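Local coordinates for protein lipoxygenase (Cyanothece sp., PDB 5EK8) that probably inserts molecular oxygen into polyunsaturated fatty acids at a non-heme iron, acting as a 9R-lipoxygenase, at residues 528-532 against 533-537; 486-489 against 490-494; 429-432 against 433-437. All coordinates share one frame; numbering follows the deposited sequence.

Contact 1. Residues 528-532 against 533-537; sequences RATFN and GKTKV
Phe531 and Lys534 form the hydrogen-bonded antiparallel pair next to the turn of this short beta hairpin. Phe531 N donates to Lys534 O at 3.0 Å, and Lys534 N returns the bond to Phe531 O at 3.1 Å. The turn is type I', with Asn532 and Gly533 both at positive phi, which gives the tight two-residue reversal. The more closely packed side is that of Phe531 and the buried Lys536. The lysine's chi1 (-53°) puts CG 3.8 Å from Phe531 CB, and three further bends turn the ammonium inward, to Val493 O and Ser496 O. Lys536 N reaches Ala529 O at 2.9 Å, and a water joins Ala529 N to Lys536 O just beyond it. The other face is looser and more open to solvent. Thr530 and Thr535, a non-hydrogen-bonded pair, cross there at about a right angle, Thr530 OG1 merely near Thr535 OG1, without a bond. At the hairpin's open end Arg528 runs alongside Val537, with Val537 CA at the in-plane edge of the guanidinium and Asp522 as salt-bridge partner. The hairpin lies on the surface against the C-terminal end of helix 482-495, Thr535 and Val537 bonded through their backbones to Tyr499 and Met497.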
loop_
_atom_site.group_PDB
_atom_site.type_symbol
_atom_site.label_atom_id
_atom_site.label_comp_id
_atom_site.label_asym_id
_atom_site.label_seq_id
_atom_site.Cartn_x
_atom_site.Cartn_y
_atom_site.Cartn_z
ATOM N N ARG A 528 1.383 4.302 24.842
ATOM C CA ARG A 528 2.247 3.669 23.853
ATOM C C ARG A 528 3.553 3.258 24.510
ATOM O O ARG A 528 3.908 3.762 25.573
ATOM C CB ARG A 528 2.509 4.602 22.671
ATOM C CG ARG A 528 1.249 4.972 21.930
ATOM C CD ARG A 528 1.525 5.655 20.606
ATOM N NE ARG A 528 0.323 6.328 20.130
ATOM C CZ ARG A 528 -0.008 6.440 18.853
ATOM N NH1 ARG A 528 0.773 5.922 17.922
ATOM N NH2 ARG A 528 -1.121 7.066 18.507
ATOM N N ALA A 529 4.265 2.334 23.879
ATOM C CA ALA A 529 5.471 1.781 24.470
ATOM C C ALA A 529 6.701 2.557 24.036
ATOM O O ALA A 529 6.625 3.455 23.198
ATOM C CB ALA A 529 5.614 0.315 24.106
ATOM N N THR A 530 7.834 2.194 24.620
ATOM C CA THR A 530 9.102 2.835 24.325
ATOM C C THR A 530 10.094 1.795 23.816
ATOM O O THR A 530 10.171 0.681 24.338
ATOM C CB THR A 530 9.669 3.560 25.576
ATOM O OG1 THR A 530 8.933 4.770 25.801
ATOM C CG2 THR A 530 11.146 3.900 25.403
ATOM N N PHE A 531 10.832 2.153 22.774
ATOM C CA PHE A 531 11.946 1.339 22.321
ATOM C C PHE A 531 13.081 2.258 21.906
ATOM O O PHE A 531 12.844 3.296 21.288
ATOM C CB PHE A 531 11.534 0.425 21.165
ATOM C CG PHE A 531 12.607 -0.537 20.744
ATOM C CD1 PHE A 531 13.333 -0.324 19.585
ATOM C CD2 PHE A 531 12.898 -1.648 21.520
ATOM C CE1 PHE A 531 14.326 -1.204 19.204
ATOM C CE2 PHE A 531 13.890 -2.532 21.143
ATOM C CZ PHE A 531 14.604 -2.310 19.983
ATOM N N ASN A 532 14.304 1.888 22.274
ATOM C CA ASN A 532 15.495 2.657 21.920
ATOM C C ASN A 532 15.421 4.109 22.412
ATOM O O ASN A 532 16.011 5.007 21.814
ATOM C CB ASN A 532 15.715 2.617 20.400
ATOM C CG ASN A 532 17.161 2.867 20.003
ATOM O OD1 ASN A 532 17.982 3.290 20.818
ATOM N ND2 ASN A 532 17.476 2.610 18.739
ATOM N N GLY A 533 14.685 4.341 23.493
ATOM C CA GLY A 533 14.619 5.665 24.084
ATOM C C GLY A 533 13.557 6.591 23.517
ATOM O O GLY A 533 13.456 7.746 23.924
ATOM N N LYS A 534 12.764 6.103 22.572
ATOM C CA LYS A 534 11.692 6.917 22.013
ATOM C C LYS A 534 10.355 6.193 22.137
ATOM O O LYS A 534 10.291 4.968 22.059
ATOM C CB LYS A 534 11.970 7.254 20.547
ATOM C CG LYS A 534 13.161 8.166 20.306
ATOM C CD LYS A 534 13.672 8.005 18.874
ATOM C CE LYS A 534 14.768 9.004 18.531
ATOM N NZ LYS A 534 14.211 10.352 18.242
ATOM N N THR A 535 9.292 6.956 22.340
ATOM C CA THR A 535 7.949 6.396 22.303
ATOM C C THR A 535 7.584 6.008 20.874
ATOM O O THR A 535 7.682 6.822 19.957
ATOM C CB THR A 535 6.919 7.390 22.847
ATOM O OG1 THR A 535 7.215 7.672 24.223
ATOM C CG2 THR A 535 5.514 6.821 22.723
ATOM N N LYS A 536 7.170 4.761 20.686
ATOM C CA LYS A 536 6.900 4.248 19.348
ATOM C C LYS A 536 5.423 4.361 18.960
ATOM O O LYS A 536 4.535 4.244 19.807
ATOM C CB LYS A 536 7.374 2.800 19.243
ATOM C CG LYS A 536 8.823 2.601 19.660
ATOM C CD LYS A 536 9.760 3.593 18.973
ATOM C CE LYS A 536 9.751 3.430 17.452
ATOM N NZ LYS A 536 10.260 2.101 17.022
ATOM N N VAL A 537 5.173 4.590 17.672
ATOM C CA VAL A 537 3.821 4.846 17.183
ATOM C C VAL A 537 2.937 3.594 17.250
ATOM O O VAL A 537 1.766 3.686 17.613
ATOM C CB VAL A 537 3.840 5.407 15.732
ATOM C CG1 VAL A 537 4.591 4.485 14.797
ATOM C CG2 VAL A 537 2.430 5.640 15.226
HETATM O O HOH W 1 3.980 2.136 20.986
#

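Contact 2. Residues 486-489 against 490-494; sequences RRFS and EDLVE
One carboxylate oxygen, OE1 of Glu490, takes salt bridges from two consecutive arginines, Arg486 and Arg487. It is an i/i+4 and i/i+3 salt-bridge network on one side of helix 482-495, and the two guanidinium groups meet the carboxylate quite differently. Arg486 is extended throughout and brings NE to Glu490 OE1 at 3.0 Å in a weak bond, its guanidinium plane turned 87° from the carboxylate. Arg487 lies alongside the glutamate, pointing the same way. A bend at chi2 (-59°) turns its chain across the helix surface, to the side of Glu490, and NH1 of Arg487 comes within 3.1 Å of Glu490 OE1 with the two planes only 21° apart. The second oxygen, OE2, is engaged by Lys66, which also pairs with Glu494 one turn further on, so the Glu490 carboxylate faces three positive groups that would be expected to favour its charged form.

Beneath this surface the helix is regular: Glu490 N bonds Arg486 O at 2.9 Å, and the next three amides repeat the i to i+4 pattern. Ser489 OG accepts from Ile541 N, while Asp491 OD1 bridges to Arg376 on helix 337-377, the long helix that carries the iron ligands His359 and His364. The apolar side of helix 482-495 meets that same helix, with Phe488 and Leu492 both resting on Ala373. Within the turn these two side chains form a CH-pi contact. Leu492 CD1 sits over one face of the Phe488 ring, displaced toward its rim; it lies 3.6 Å above the ring plane and 3.8 Å from the ring centroid, with CE2 and CZ the ring atoms nearest to it.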
loop_
_atom_site.group_PDB
_atom_site.type_symbol
_atom_site.label_atom_id
_atom_site.label_comp_id
_atom_site.label_asym_id
_atom_site.label_seq_id
_atom_site.Cartn_x
_atom_site.Cartn_y
_atom_site.Cartn_z
ATOM N N ARG A 486 4.129 -12.844 19.427
ATOM C CA ARG A 486 4.973 -11.947 20.207
ATOM C C ARG A 486 6.100 -11.359 19.363
ATOM O O ARG A 486 6.349 -10.158 19.416
ATOM C CB ARG A 486 5.559 -12.654 21.429
ATOM C CG ARG A 486 6.365 -11.716 22.318
ATOM C CD ARG A 486 6.844 -12.372 23.602
ATOM N NE ARG A 486 7.518 -11.399 24.459
ATOM C CZ ARG A 486 7.873 -11.619 25.719
ATOM N NH1 ARG A 486 7.623 -12.788 26.293
ATOM N NH2 ARG A 486 8.479 -10.664 26.409
ATOM N N ARG A 487 6.785 -12.200 18.591
ATOM C CA ARG A 487 7.873 -11.723 17.735
ATOM C C ARG A 487 7.357 -10.733 16.695
ATOM O O ARG A 487 8.020 -9.742 16.375
ATOM C CB ARG A 487 8.573 -12.896 17.051
ATOM C CG ARG A 487 9.302 -13.800 18.026
ATOM C CD ARG A 487 10.358 -13.024 18.803
ATOM N NE ARG A 487 10.886 -13.800 19.919
ATOM C CZ ARG A 487 10.423 -13.725 21.162
ATOM N NH1 ARG A 487 9.426 -12.900 21.447
ATOM N NH2 ARG A 487 10.959 -14.470 22.119
ATOM N N PHE A 488 6.165 -11.021 16.184
ATOM C CA PHE A 488 5.431 -10.153 15.268
ATOM C C PHE A 488 5.222 -8.766 15.886
ATOM O O PHE A 488 5.610 -7.733 15.312
ATOM C CB PHE A 488 4.094 -10.825 14.921
ATOM C CG PHE A 488 3.178 -10.004 14.056
ATOM C CD1 PHE A 488 3.530 -9.666 12.760
ATOM C CD2 PHE A 488 1.936 -9.614 14.527
ATOM C CE1 PHE A 488 2.667 -8.928 11.955
ATOM C CE2 PHE A 488 1.070 -8.875 13.729
ATOM C CZ PHE A 488 1.436 -8.534 12.440
ATOM N N SER A 489 4.625 -8.763 17.073
ATOM C CA SER A 489 4.380 -7.545 17.831
ATOM C C SER A 489 5.669 -6.749 18.058
ATOM O O SER A 489 5.726 -5.539 17.809
ATOM C CB SER A 489 3.725 -7.896 19.171
ATOM O OG SER A 489 3.648 -6.772 20.028
ATOM N N GLU A 490 6.703 -7.444 18.522
ATOM C CA GLU A 490 7.982 -6.823 18.837
ATOM C C GLU A 490 8.611 -6.180 17.609
ATOM O O GLU A 490 9.100 -5.063 17.686
ATOM C CB GLU A 490 8.940 -7.849 19.446
ATOM C CG GLU A 490 8.555 -8.286 20.850
ATOM C CD GLU A 490 9.463 -9.368 21.394
ATOM O OE1 GLU A 490 9.134 -9.941 22.455
ATOM O OE2 GLU A 490 10.505 -9.645 20.762
ATOM N N ASP A 491 8.589 -6.879 16.478
ATOM C CA ASP A 491 9.117 -6.318 15.238
ATOM C C ASP A 491 8.349 -5.059 14.832
ATOM O O ASP A 491 8.955 -4.040 14.456
ATOM C CB ASP A 491 9.072 -7.358 14.118
ATOM C CG ASP A 491 10.406 -8.065 13.925
ATOM O OD1 ASP A 491 10.489 -8.953 13.049
ATOM O OD2 ASP A 491 11.373 -7.726 14.640
ATOM N N LEU A 492 7.020 -5.129 14.930
ATOM C CA LEU A 492 6.171 -3.961 14.668
ATOM C C LEU A 492 6.554 -2.742 15.511
ATOM O O LEU A 492 6.845 -1.675 14.968
ATOM C CB LEU A 492 4.699 -4.298 14.910
ATOM C CG LEU A 492 4.049 -5.201 13.864
ATOM C CD1 LEU A 492 2.700 -5.707 14.362
ATOM C CD2 LEU A 492 3.909 -4.470 12.519
ATOM N N VAL A 493 6.545 -2.906 16.833
ATOM C CA VAL A 493 6.854 -1.804 17.744
ATOM C C VAL A 493 8.274 -1.279 17.536
ATOM O O VAL A 493 8.490 -0.075 17.401
ATOM C CB VAL A 493 6.687 -2.227 19.227
ATOM C CG1 VAL A 493 7.260 -1.161 20.166
ATOM C CG2 VAL A 493 5.226 -2.497 19.547
ATOM N N GLU A 494 9.236 -2.193 17.502
ATOM C CA GLU A 494 10.641 -1.828 17.412
ATOM C C GLU A 494 10.989 -1.136 16.106
ATOM O O GLU A 494 11.937 -0.356 16.057
ATOM C CB GLU A 494 11.526 -3.064 17.584
ATOM C CG GLU A 494 11.465 -3.672 18.980
ATOM C CD GLU A 494 12.351 -4.891 19.128
ATOM O OE1 GLU A 494 13.116 -5.185 18.182
ATOM O OE2 GLU A 494 12.266 -5.558 20.185
#

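Contact 3. Residues 429-432 against 433-437; sequences TEVV and ATYDW
Helix 421-432 ends here with Ala433 N bonded to Thr429 O at 3.0 Å, after which the chain goes into a type I turn from Val432 to Tyr435, closed by a weak bond from Tyr435 N to Val432 O at 3.4 Å. The side chains gather round the carbonyl of Val431. Thr434 reaches it twice: its backbone N from well above the carbonyl plane (57° out of it), and its hydroxyl OG1, nearer the plane, 2.8 Å from Val431 O. Thr434 has OG1 between its own backbone N and carbonyl carbon, chi1 77°, and this swings the hydroxyl back to the helix end, while CG2 meets Glu430 O at 3.6 Å.

Tyr435 then lies across the same carbonyl. Val431 O stands 3.3 Å above the plane of the ring, over its centre, so the ring face covers the oxygen. Further out, the tyrosine runs alongside the Val431 side chain, pointing the same way, with CZ 3.7 Å from Val431 CB. Val432 CG2 touches CD2 of the ring more loosely, at 4.2 Å. A water donates to both Val432 O and Tyr435 O, joining the end of the helix to the departing chain. Tyr435 also packs on Ile357, Lys362 and Gln366 of helix 337-377, and the Val432 side chain lies about 9 Å from that of the iron ligand His364.

Chemically, Val431 O goes without the amide four residues on, since Tyr435 N turns, weakly, to Val432 O. The amide and hydroxyl of Thr434 take its place, and the helix stops with this buried carbonyl oxygen satisfied.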
loop_
_atom_site.group_PDB
_atom_site.type_symbol
_atom_site.label_atom_id
_atom_site.label_comp_id
_atom_site.label_asym_id
_atom_site.label_seq_id
_atom_site.Cartn_x
_atom_site.Cartn_y
_atom_site.Cartn_z
ATOM N N THR A 429 5.609 11.442 6.623
ATOM C CA THR A 429 6.197 11.153 7.929
ATOM C C THR A 429 5.313 11.678 9.055
ATOM O O THR A 429 5.095 10.983 10.058
ATOM C CB THR A 429 7.617 11.757 8.073
ATOM O OG1 THR A 429 7.577 13.172 7.841
ATOM C CG2 THR A 429 8.581 11.109 7.093
ATOM N N GLU A 430 4.802 12.898 8.879
ATOM C CA GLU A 430 3.861 13.479 9.834
ATOM C C GLU A 430 2.712 12.529 10.152
ATOM O O GLU A 430 2.516 12.161 11.313
ATOM C CB GLU A 430 3.295 14.806 9.320
ATOM C CG GLU A 430 4.113 16.025 9.708
ATOM C CD GLU A 430 3.632 17.295 9.028
ATOM O OE1 GLU A 430 2.538 17.272 8.428
ATOM O OE2 GLU A 430 4.349 18.318 9.089
ATOM N N VAL A 431 1.950 12.116 9.140
ATOM C CA VAL A 431 0.769 11.309 9.468
ATOM C C VAL A 431 1.103 9.861 9.866
ATOM O O VAL A 431 0.416 9.280 10.709
ATOM C CB VAL A 431 -0.251 11.293 8.318
ATOM C CG1 VAL A 431 -0.898 12.658 8.189
ATOM C CG2 VAL A 431 0.404 10.869 7.009
ATOM N N VAL A 432 2.156 9.283 9.288
ATOM C CA VAL A 432 2.479 7.885 9.584
ATOM C C VAL A 432 3.026 7.778 11.011
ATOM O O VAL A 432 2.894 6.741 11.664
ATOM C CB VAL A 432 3.483 7.285 8.556
ATOM C CG1 VAL A 432 3.947 5.897 8.982
ATOM C CG2 VAL A 432 2.844 7.209 7.170
ATOM N N ALA A 433 3.597 8.869 11.515
ATOM C CA ALA A 433 4.068 8.885 12.898
ATOM C C ALA A 433 2.925 8.824 13.921
ATOM O O ALA A 433 3.177 8.795 15.124
ATOM C CB ALA A 433 4.920 10.116 13.148
ATOM N N THR A 434 1.679 8.788 13.450
ATOM C CA THR A 434 0.524 8.762 14.347
ATOM C C THR A 434 -0.413 7.573 14.121
ATOM O O THR A 434 -1.376 7.389 14.870
ATOM C CB THR A 434 -0.321 10.043 14.210
ATOM O OG1 THR A 434 -1.110 9.969 13.015
ATOM C CG2 THR A 434 0.567 11.271 14.154
ATOM N N TYR A 435 -0.144 6.770 13.095
ATOM C CA TYR A 435 -1.051 5.681 12.729
ATOM C C TYR A 435 -0.824 4.430 13.560
ATOM O O TYR A 435 0.248 3.831 13.510
ATOM C CB TYR A 435 -0.911 5.339 11.242
ATOM C CG TYR A 435 -1.452 6.396 10.304
ATOM C CD1 TYR A 435 -2.496 7.225 10.688
ATOM C CD2 TYR A 435 -0.917 6.560 9.028
ATOM C CE1 TYR A 435 -2.994 8.193 9.827
ATOM C CE2 TYR A 435 -1.412 7.528 8.154
ATOM C CZ TYR A 435 -2.448 8.341 8.565
ATOM O OH TYR A 435 -2.945 9.307 7.724
ATOM N N ASP A 436 -1.839 4.038 14.324
ATOM C CA ASP A 436 -1.780 2.807 15.108
ATOM C C ASP A 436 -3.062 1.987 14.914
ATOM O O ASP A 436 -4.067 2.501 14.427
ATOM C CB ASP A 436 -1.554 3.126 16.592
ATOM C CG ASP A 436 -1.442 1.880 17.452
ATOM O OD1 ASP A 436 -0.511 1.080 17.221
ATOM O OD2 ASP A 436 -2.293 1.697 18.350
ATOM N N TRP A 437 -3.019 0.714 15.298
ATOM C CA TRP A 437 -4.142 -0.197 15.111
ATOM C C TRP A 437 -5.171 -0.163 16.242
ATOM O O TRP A 437 -6.328 -0.526 16.035
ATOM C CB TRP A 437 -3.626 -1.628 14.955
ATOM C CG TRP A 437 -2.702 -2.041 16.063
ATOM C CD1 TRP A 437 -1.342 -1.947 16.069
ATOM C CD2 TRP A 437 -3.070 -2.607 17.330
ATOM N NE1 TRP A 437 -0.841 -2.424 17.255
ATOM C CE2 TRP A 437 -1.881 -2.833 18.047
ATOM C CE3 TRP A 437 -4.288 -2.947 17.922
ATOM C CZ2 TRP A 437 -1.874 -3.380 19.332
ATOM C CZ3 TRP A 437 -4.279 -3.484 19.201
ATOM C CH2 TRP A 437 -3.080 -3.698 19.889
HETATM O O HOH W 2 2.744 3.937 11.533
#

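How the contacts relate
Contacts 2 and 3 are largely buried, whereas contact 1 is a surface hairpin that touches both. It meets the end of helix 482-495 in contact 2 through Lys536 and through Phe531, whose CE2 lies 3.4 Å from Glu494 CG, and its Val537 CG2 packs against Ala433 O and Tyr435 O of contact 3. Contacts 2 and 3 do not touch each other, yet both lie against the long helix 337-377, one through Phe488 and Leu492, the other through Tyr435. Chemistry follows place: strand pairing and a turn at the surface, charge pairs on one side and apolar packing on the inward side of a helix, and a carbonyl bonded by a threonine amide and hydroxyl at a helix end nearer the iron.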